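Local coordinates for NTF2-like Protein (Anabaena variabilis ATCC 29413, PDB 3DMC) that is of unknown function but has the NTF2-like fold of the SnoaL-like family, whose cone-shaped domains often hold a small-molecule pocket, at residues E62-V67 with C121-Y126; Q31-M36 with V111-R116. All coordinates share one frame; numbering follows the deposited sequence.

Contact 1. Residues E62-V67 with C121-Y126; sequences EFFTYV and CSYREY
Tyr123 reaches from strand 119-127 across to Phe64 and Phe63 on helix 57-69, bridging much of the 13.5 Å between the two segment axes. Its CB points toward the helix, and with CG anti to the backbone N (chi1 169°) the ring is carried away from the sheet. One face of the ring receives the rim of Phe64, a T-shaped pair with planes at 85° and centroids 5.7 Å apart. Phe64 CZ comes over that face, 4.0 Å from Tyr123 CE2, while Phe63 CE2 approaches aslant, 4.4 Å from Tyr123 CE1. The two phenylalanines lean on each other, Phe63 CD2 lying 3.6 Å above the middle of the Phe64 ring, while Val67 CG2 rests on a face of Phe63. This packing fills the space between helix and sheet in the NTF2-like fold, an alpha+beta cone in which a strongly curved sheet wraps around helices; aromatic rings are large enough to span the gap, and Phe43 and Phe45 of the adjoining strand 41-45 extend it around Phe63.

At the tip, Tyr123 OH lies at the edge of the Phe63 ring, 4.3 Å from Phe63 CE2, and gives a 2.8 Å hydrogen bond to Glu125 OE1, two residues on. The carboxylate accepts it on its anti side, 26° out of its plane, and an acetate ion, probably from the crystallisation liquor, lies about 3 Å from the Glu125 side chain (nearest atoms). A phenylalanine in place of Tyr123 would probably keep the T-shaped packing but leave Glu125 OE1 without this donor and its carboxylate freer to turn. On the other side of the strand, polar residues suit the dimer interface: Arg124 NH1 donates to Ser122 OG, while Arg124 NE forms a salt bridge with Glu93 of the second subunit.

Contact 2. Residues Q31-M36 with V111-R116; sequences QKFLDM and VSFDVR
The rings of Phe33 and Phe113 meet at a slant, with planes at 44° and centroids 6.0 Å apart, an oblique pairing. The touch is made by one corner of each, Phe33 CE1 and Phe113 CZ, at 4.1 Å. Other aromatics surround the pair: Phe33 also joins Phe64 of helix 57-69 edge to face, while Phe113 meets Phe92 of the neighbouring strand 89-100 at an angle and touches Tyr123 on the strand at its other flank. A second flat pair lies on the exposed side of the short helix, where Gln31 NE2 donates to Asp35 OD1 at 2.7 Å, the acceptor lying in the amide plane but the amide coming from above the carboxylate.

The two phenylalanine side chains extend toward each other from helix and strand. Phe33 has CG anti to its own backbone N (chi1 -177°), which swings the ring from the flank of the helix toward the sheet; Phe113, with CG beside the backbone N (chi1 -58°), rises from the strand to meet it. In the NTF2-like cone this joins helix 31-34, which follows the long helix 9-27, to the inner face of the curved sheet, and large flat apolar side chains suit the span between two distant backbones. Past Phe33 the chain turns, with Met36 N bonded to Phe33 O at 3.0 Å, and selenomethionine Met36 packs on Val13 and Phe20 of helix 9-27.

The residues flanking Phe113 are polar and face the other side of the sheet, toward the second subunit: Asp114 OD2 forms a salt bridge with Arg82 of that subunit, and Ser112 OG is hydrogen-bonded to its Glu93. Nearer the end of the strand, Arg116 NH1 pairs with Asp40 in a salt bridge.

From the N terminus the chain passes helix 9-27, then residues 31-36, and reaches helix 57-69 before it enters the long strands of the sheet. Contact 2 closes the loop from 31-36 to 111-116; contact 1 opens within that loop at 62-67 and closes beyond it at 121-126, so the two cross. Their strand segments belong to successive antiparallel neighbours, joined by backbone bonds such as Cys121 N to Asp114 O at 2.9 Å and by Arg124 NH2 to Ser112 OG. On the helix-covered face of the sheet, Phe64 CZ lies 3.5 Å from Phe33 CE2. Two helices are thus tied to adjacent strands, whose other face reaches the second subunit.

Contact 1. Residues E62-V67 with C121-Y126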
loop_
_atom_site.group_PDB
_atom_site.type_symbol
_atom_site.label_atom_id
_atom_site.label_comp_id
_atom_site.label_asym_id
_atom_site.label_seq_id
_atom_site.Cartn_x
_atom_site.Cartn_y
_atom_site.Cartn_z
ATOM N N GLU A 62 -4.011 16.271 -15.164
ATOM C CA GLU A 62 -3.910 17.405 -14.246
ATOM C C GLU A 62 -3.093 16.961 -13.034
ATOM O O GLU A 62 -2.148 17.616 -12.611
ATOM C CB GLU A 62 -5.281 17.876 -13.811
ATOM C CG GLU A 62 -6.112 18.367 -14.994
ATOM C CD GLU A 62 -7.520 18.802 -14.620
ATOM O OE1 GLU A 62 -7.889 18.752 -13.422
ATOM O OE2 GLU A 62 -8.254 19.198 -15.548
ATOM N N PHE A 63 -3.512 15.833 -12.494
ATOM C CA PHE A 63 -2.859 15.260 -11.300
ATOM C C PHE A 63 -1.340 15.053 -11.509
ATOM O O PHE A 63 -0.467 15.505 -10.713
ATOM C CB PHE A 63 -3.514 13.931 -10.934
ATOM C CG PHE A 63 -2.804 13.217 -9.844
ATOM C CD1 PHE A 63 -2.761 13.755 -8.578
ATOM C CD2 PHE A 63 -2.140 12.019 -10.095
ATOM C CE1 PHE A 63 -2.102 13.102 -7.554
ATOM C CE2 PHE A 63 -1.454 11.364 -9.064
ATOM C CZ PHE A 63 -1.458 11.913 -7.793
ATOM N N PHE A 64 -0.995 14.376 -12.598
ATOM C CA PHE A 64 0.426 14.008 -12.793
ATOM C C PHE A 64 1.280 15.256 -13.082
ATOM O O PHE A 64 2.423 15.368 -12.652
ATOM C CB PHE A 64 0.541 12.907 -13.848
ATOM C CG PHE A 64 0.087 11.577 -13.334
ATOM C CD1 PHE A 64 0.732 10.998 -12.247
ATOM C CD2 PHE A 64 -0.990 10.922 -13.881
ATOM C CE1 PHE A 64 0.319 9.756 -11.741
ATOM C CE2 PHE A 64 -1.407 9.692 -13.363
ATOM C CZ PHE A 64 -0.743 9.119 -12.290
ATOM N N THR A 65 0.681 16.209 -13.788
ATOM C CA THR A 65 1.336 17.489 -14.016
ATOM C C THR A 65 1.597 18.224 -12.702
ATOM O O THR A 65 2.657 18.812 -12.477
ATOM C CB THR A 65 0.506 18.388 -14.947
ATOM O OG1 THR A 65 0.352 17.729 -16.211
ATOM C CG2 THR A 65 1.182 19.709 -15.132
ATOM N N TYR A 66 0.615 18.110 -11.828
ATOM C CA TYR A 66 0.633 18.730 -10.506
ATOM C C TYR A 66 1.727 18.106 -9.677
ATOM O O TYR A 66 2.454 18.783 -8.960
ATOM C CB TYR A 66 -0.727 18.562 -9.813
ATOM C CG TYR A 66 -0.723 18.980 -8.357
ATOM C CD1 TYR A 66 -0.522 20.311 -8.004
ATOM C CD2 TYR A 66 -0.914 18.053 -7.339
ATOM C CE1 TYR A 66 -0.508 20.713 -6.677
ATOM C CE2 TYR A 66 -0.915 18.444 -6.007
ATOM C CZ TYR A 66 -0.707 19.776 -5.681
ATOM O OH TYR A 66 -0.691 20.187 -4.360
ATOM N N VAL A 67 1.830 16.796 -9.786
ATOM C CA VAL A 67 2.836 16.050 -8.999
ATOM C C VAL A 67 4.208 16.577 -9.366
ATOM O O VAL A 67 5.038 16.855 -8.504
ATOM C CB VAL A 67 2.747 14.535 -9.233
ATOM C CG1 VAL A 67 4.077 13.843 -8.788
ATOM C CG2 VAL A 67 1.514 13.961 -8.508
ATOM N N CYS A 121 -6.527 0.434 -15.669
ATOM C CA CYS A 121 -7.874 1.017 -15.508
ATOM C C CYS A 121 -8.073 1.722 -14.169
ATOM O O CYS A 121 -9.000 2.502 -13.974
ATOM C CB CYS A 121 -8.971 -0.051 -15.717
ATOM S SG CYS A 121 -8.841 -1.536 -14.703
ATOM N N SER A 122 -7.149 1.513 -13.244
ATOM C CA SER A 122 -7.227 2.283 -11.994
ATOM C C SER A 122 -5.895 2.291 -11.254
ATOM O O SER A 122 -5.020 1.462 -11.496
ATOM C CB SER A 122 -8.311 1.738 -11.076
ATOM O OG SER A 122 -7.986 0.423 -10.671
ATOM N N TYR A 123 -5.822 3.254 -10.352
ATOM C CA TYR A 123 -4.619 3.585 -9.606
ATOM C C TYR A 123 -4.995 4.007 -8.199
ATOM O O TYR A 123 -5.929 4.748 -8.009
ATOM C CB TYR A 123 -3.935 4.734 -10.370
ATOM C CG TYR A 123 -2.789 5.478 -9.726
ATOM C CD1 TYR A 123 -2.981 6.336 -8.634
ATOM C CD2 TYR A 123 -1.525 5.383 -10.256
ATOM C CE1 TYR A 123 -1.917 7.068 -8.088
ATOM C CE2 TYR A 123 -0.466 6.087 -9.722
ATOM C CZ TYR A 123 -0.662 6.949 -8.660
ATOM O OH TYR A 123 0.434 7.620 -8.166
ATOM N N ARG A 124 -4.227 3.534 -7.222
ATOM C CA ARG A 124 -4.399 3.908 -5.835
ATOM C C ARG A 124 -3.029 4.095 -5.225
ATOM O O ARG A 124 -2.155 3.223 -5.397
ATOM C CB ARG A 124 -5.132 2.818 -5.055
ATOM C CG ARG A 124 -6.572 2.560 -5.557
ATOM C CD ARG A 124 -7.099 1.175 -5.099
ATOM N NE ARG A 124 -6.331 0.115 -5.732
ATOM C CZ ARG A 124 -6.498 -0.243 -6.990
ATOM N NH1 ARG A 124 -7.492 0.311 -7.692
ATOM N NH2 ARG A 124 -5.724 -1.169 -7.516
ATOM N N GLU A 125 -2.874 5.239 -4.573
ATOM C CA GLU A 125 -1.647 5.626 -3.881
ATOM C C GLU A 125 -1.805 5.704 -2.372
ATOM O O GLU A 125 -2.773 6.261 -1.832
ATOM C CB GLU A 125 -1.092 6.946 -4.442
ATOM C CG GLU A 125 0.253 7.292 -3.794
ATOM C CD GLU A 125 1.017 8.432 -4.435
ATOM O OE1 GLU A 125 0.798 8.742 -5.625
ATOM O OE2 GLU A 125 1.870 9.005 -3.714
ATOM N N TYR A 126 -0.811 5.111 -1.704
ATOM C CA TYR A 126 -0.741 5.063 -0.230
ATOM C C TYR A 126 0.633 5.562 0.249
ATOM O O TYR A 126 1.663 5.254 -0.370
ATOM C CB TYR A 126 -0.927 3.630 0.282
ATOM C CG TYR A 126 -2.166 2.888 -0.182
ATOM C CD1 TYR A 126 -2.234 2.280 -1.452
ATOM C CD2 TYR A 126 -3.284 2.777 0.657
ATOM C CE1 TYR A 126 -3.352 1.565 -1.848
ATOM C CE2 TYR A 126 -4.441 2.077 0.237
ATOM C CZ TYR A 126 -4.463 1.483 -1.033
ATOM O OH TYR A 126 -5.592 0.779 -1.437
#

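Contact 2. Residues Q31-M36 with V111-R116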
loop_
_atom_site.group_PDB
_atom_site.type_symbol
_atom_site.label_atom_id
_atom_site.label_comp_id
_atom_site.label_asym_id
_atom_site.label_seq_id
_atom_site.Cartn_x
_atom_site.Cartn_y
_atom_site.Cartn_z
ATOM N N GLN A 31 3.173 11.515 -20.953
ATOM C CA GLN A 31 2.330 11.031 -22.062
ATOM C C GLN A 31 2.331 9.516 -22.212
ATOM O O GLN A 31 1.304 8.905 -22.506
ATOM C CB GLN A 31 2.668 11.701 -23.398
ATOM C CG GLN A 31 1.523 11.553 -24.384
ATOM C CD GLN A 31 0.215 12.105 -23.828
ATOM O OE1 GLN A 31 0.150 13.261 -23.400
ATOM N NE2 GLN A 31 -0.832 11.281 -23.827
ATOM N N LYS A 32 3.476 8.894 -21.977
ATOM C CA LYS A 32 3.626 7.459 -22.239
ATOM C C LYS A 32 2.787 6.695 -21.218
ATOM O O LYS A 32 2.118 5.720 -21.549
ATOM C CB LYS A 32 5.094 7.019 -22.235
ATOM C CG LYS A 32 5.818 7.440 -23.501
ATOM C CD LYS A 32 7.017 6.579 -23.772
ATOM C CE LYS A 32 7.744 7.014 -25.053
ATOM N NZ LYS A 32 6.917 6.799 -26.277
ATOM N N PHE A 33 2.828 7.169 -19.970
ATOM C CA PHE A 33 1.997 6.583 -18.902
ATOM C C PHE A 33 0.508 6.779 -19.215
ATOM O O PHE A 33 -0.284 5.847 -19.135
ATOM C CB PHE A 33 2.348 7.161 -17.515
ATOM C CG PHE A 33 1.581 6.526 -16.413
ATOM C CD1 PHE A 33 1.812 5.189 -16.086
ATOM C CD2 PHE A 33 0.640 7.244 -15.682
ATOM C CE1 PHE A 33 1.117 4.572 -15.052
ATOM C CE2 PHE A 33 -0.060 6.625 -14.662
ATOM C CZ PHE A 33 0.182 5.272 -14.358
ATOM N N LEU A 34 0.139 7.997 -19.588
ATOM C CA LEU A 34 -1.258 8.338 -19.861
ATOM C C LEU A 34 -1.828 7.497 -21.002
ATOM O O LEU A 34 -2.987 7.083 -20.988
ATOM C CB LEU A 34 -1.397 9.826 -20.218
ATOM C CG LEU A 34 -1.189 10.830 -19.093
ATOM C CD1 LEU A 34 -1.098 12.243 -19.641
ATOM C CD2 LEU A 34 -2.307 10.725 -18.043
ATOM N N ASP A 35 -0.974 7.234 -21.976
ATOM C CA ASP A 35 -1.392 6.521 -23.179
ATOM C C ASP A 35 -1.783 5.080 -22.821
ATOM O O ASP A 35 -2.477 4.383 -23.576
ATOM C CB ASP A 35 -0.297 6.538 -24.251
ATOM C CG ASP A 35 -0.220 7.866 -24.995
ATOM O OD1 ASP A 35 -1.096 8.731 -24.813
ATOM O OD2 ASP A 35 0.740 8.045 -25.782
HETATM N N MSE A 36 -1.314 4.632 -21.663
HETATM C CA MSE A 36 -1.575 3.259 -21.253
HETATM C C MSE A 36 -2.793 3.154 -20.376
HETATM O O MSE A 36 -3.132 2.061 -19.918
HETATM C CB MSE A 36 -0.387 2.670 -20.508
HETATM C CG MSE A 36 0.611 2.007 -21.406
HETATM SE SE MSE A 36 1.817 1.250 -20.166
HETATM C CE MSE A 36 0.860 -0.418 -19.702
ATOM N N VAL A 111 1.916 2.039 -4.641
ATOM C CA VAL A 111 0.930 2.290 -5.684
ATOM C C VAL A 111 0.434 0.968 -6.240
ATOM O O VAL A 111 1.198 0.048 -6.542
ATOM C CB VAL A 111 1.428 3.208 -6.825
ATOM C CG1 VAL A 111 1.935 4.559 -6.255
ATOM C CG2 VAL A 111 2.474 2.509 -7.704
ATOM N N SER A 112 -0.880 0.932 -6.376
ATOM C CA SER A 112 -1.626 -0.229 -6.791
ATOM C C SER A 112 -2.294 0.079 -8.134
ATOM O O SER A 112 -2.917 1.119 -8.281
ATOM C CB SER A 112 -2.682 -0.545 -5.717
ATOM O OG SER A 112 -3.414 -1.706 -6.030
ATOM N N PHE A 113 -2.061 -0.787 -9.113
ATOM C CA PHE A 113 -2.736 -0.669 -10.426
ATOM C C PHE A 113 -3.710 -1.839 -10.623
ATOM O O PHE A 113 -3.394 -2.992 -10.268
ATOM C CB PHE A 113 -1.726 -0.790 -11.614
ATOM C CG PHE A 113 -0.602 0.223 -11.634
ATOM C CD1 PHE A 113 -0.709 1.442 -11.036
ATOM C CD2 PHE A 113 0.554 -0.034 -12.383
ATOM C CE1 PHE A 113 0.323 2.375 -11.086
ATOM C CE2 PHE A 113 1.565 0.885 -12.441
ATOM C CZ PHE A 113 1.447 2.111 -11.802
ATOM N N ASP A 114 -4.840 -1.578 -11.284
ATOM C CA ASP A 114 -5.614 -2.654 -11.921
ATOM C C ASP A 114 -5.301 -2.651 -13.400
ATOM O O ASP A 114 -5.205 -1.588 -14.027
ATOM C CB ASP A 114 -7.117 -2.456 -11.750
ATOM C CG ASP A 114 -7.607 -2.854 -10.394
ATOM O OD1 ASP A 114 -6.797 -3.088 -9.484
ATOM O OD2 ASP A 114 -8.836 -2.980 -10.238
ATOM N N VAL A 115 -5.199 -3.849 -13.945
ATOM C CA VAL A 115 -4.959 -4.055 -15.382
ATOM C C VAL A 115 -6.178 -4.605 -16.087
ATOM O O VAL A 115 -6.870 -5.517 -15.604
ATOM C CB VAL A 115 -3.773 -5.006 -15.612
ATOM C CG1 VAL A 115 -3.603 -5.360 -17.101
ATOM C CG2 VAL A 115 -2.482 -4.393 -15.078
ATOM N N ARG A 116 -6.413 -4.017 -17.248
ATOM C CA ARG A 116 -7.442 -4.469 -18.189
ATOM C C ARG A 116 -6.869 -4.542 -19.601
ATOM O O ARG A 116 -6.657 -3.518 -20.270
ATOM C CB ARG A 116 -8.670 -3.566 -18.142
ATOM C CG ARG A 116 -9.861 -4.132 -18.935
ATOM C CD ARG A 116 -10.909 -3.061 -19.279
ATOM N NE ARG A 116 -11.484 -2.519 -18.062
ATOM C CZ ARG A 116 -11.793 -1.241 -17.871
ATOM N NH1 ARG A 116 -11.611 -0.351 -18.826
ATOM N NH2 ARG A 116 -12.282 -0.866 -16.704
#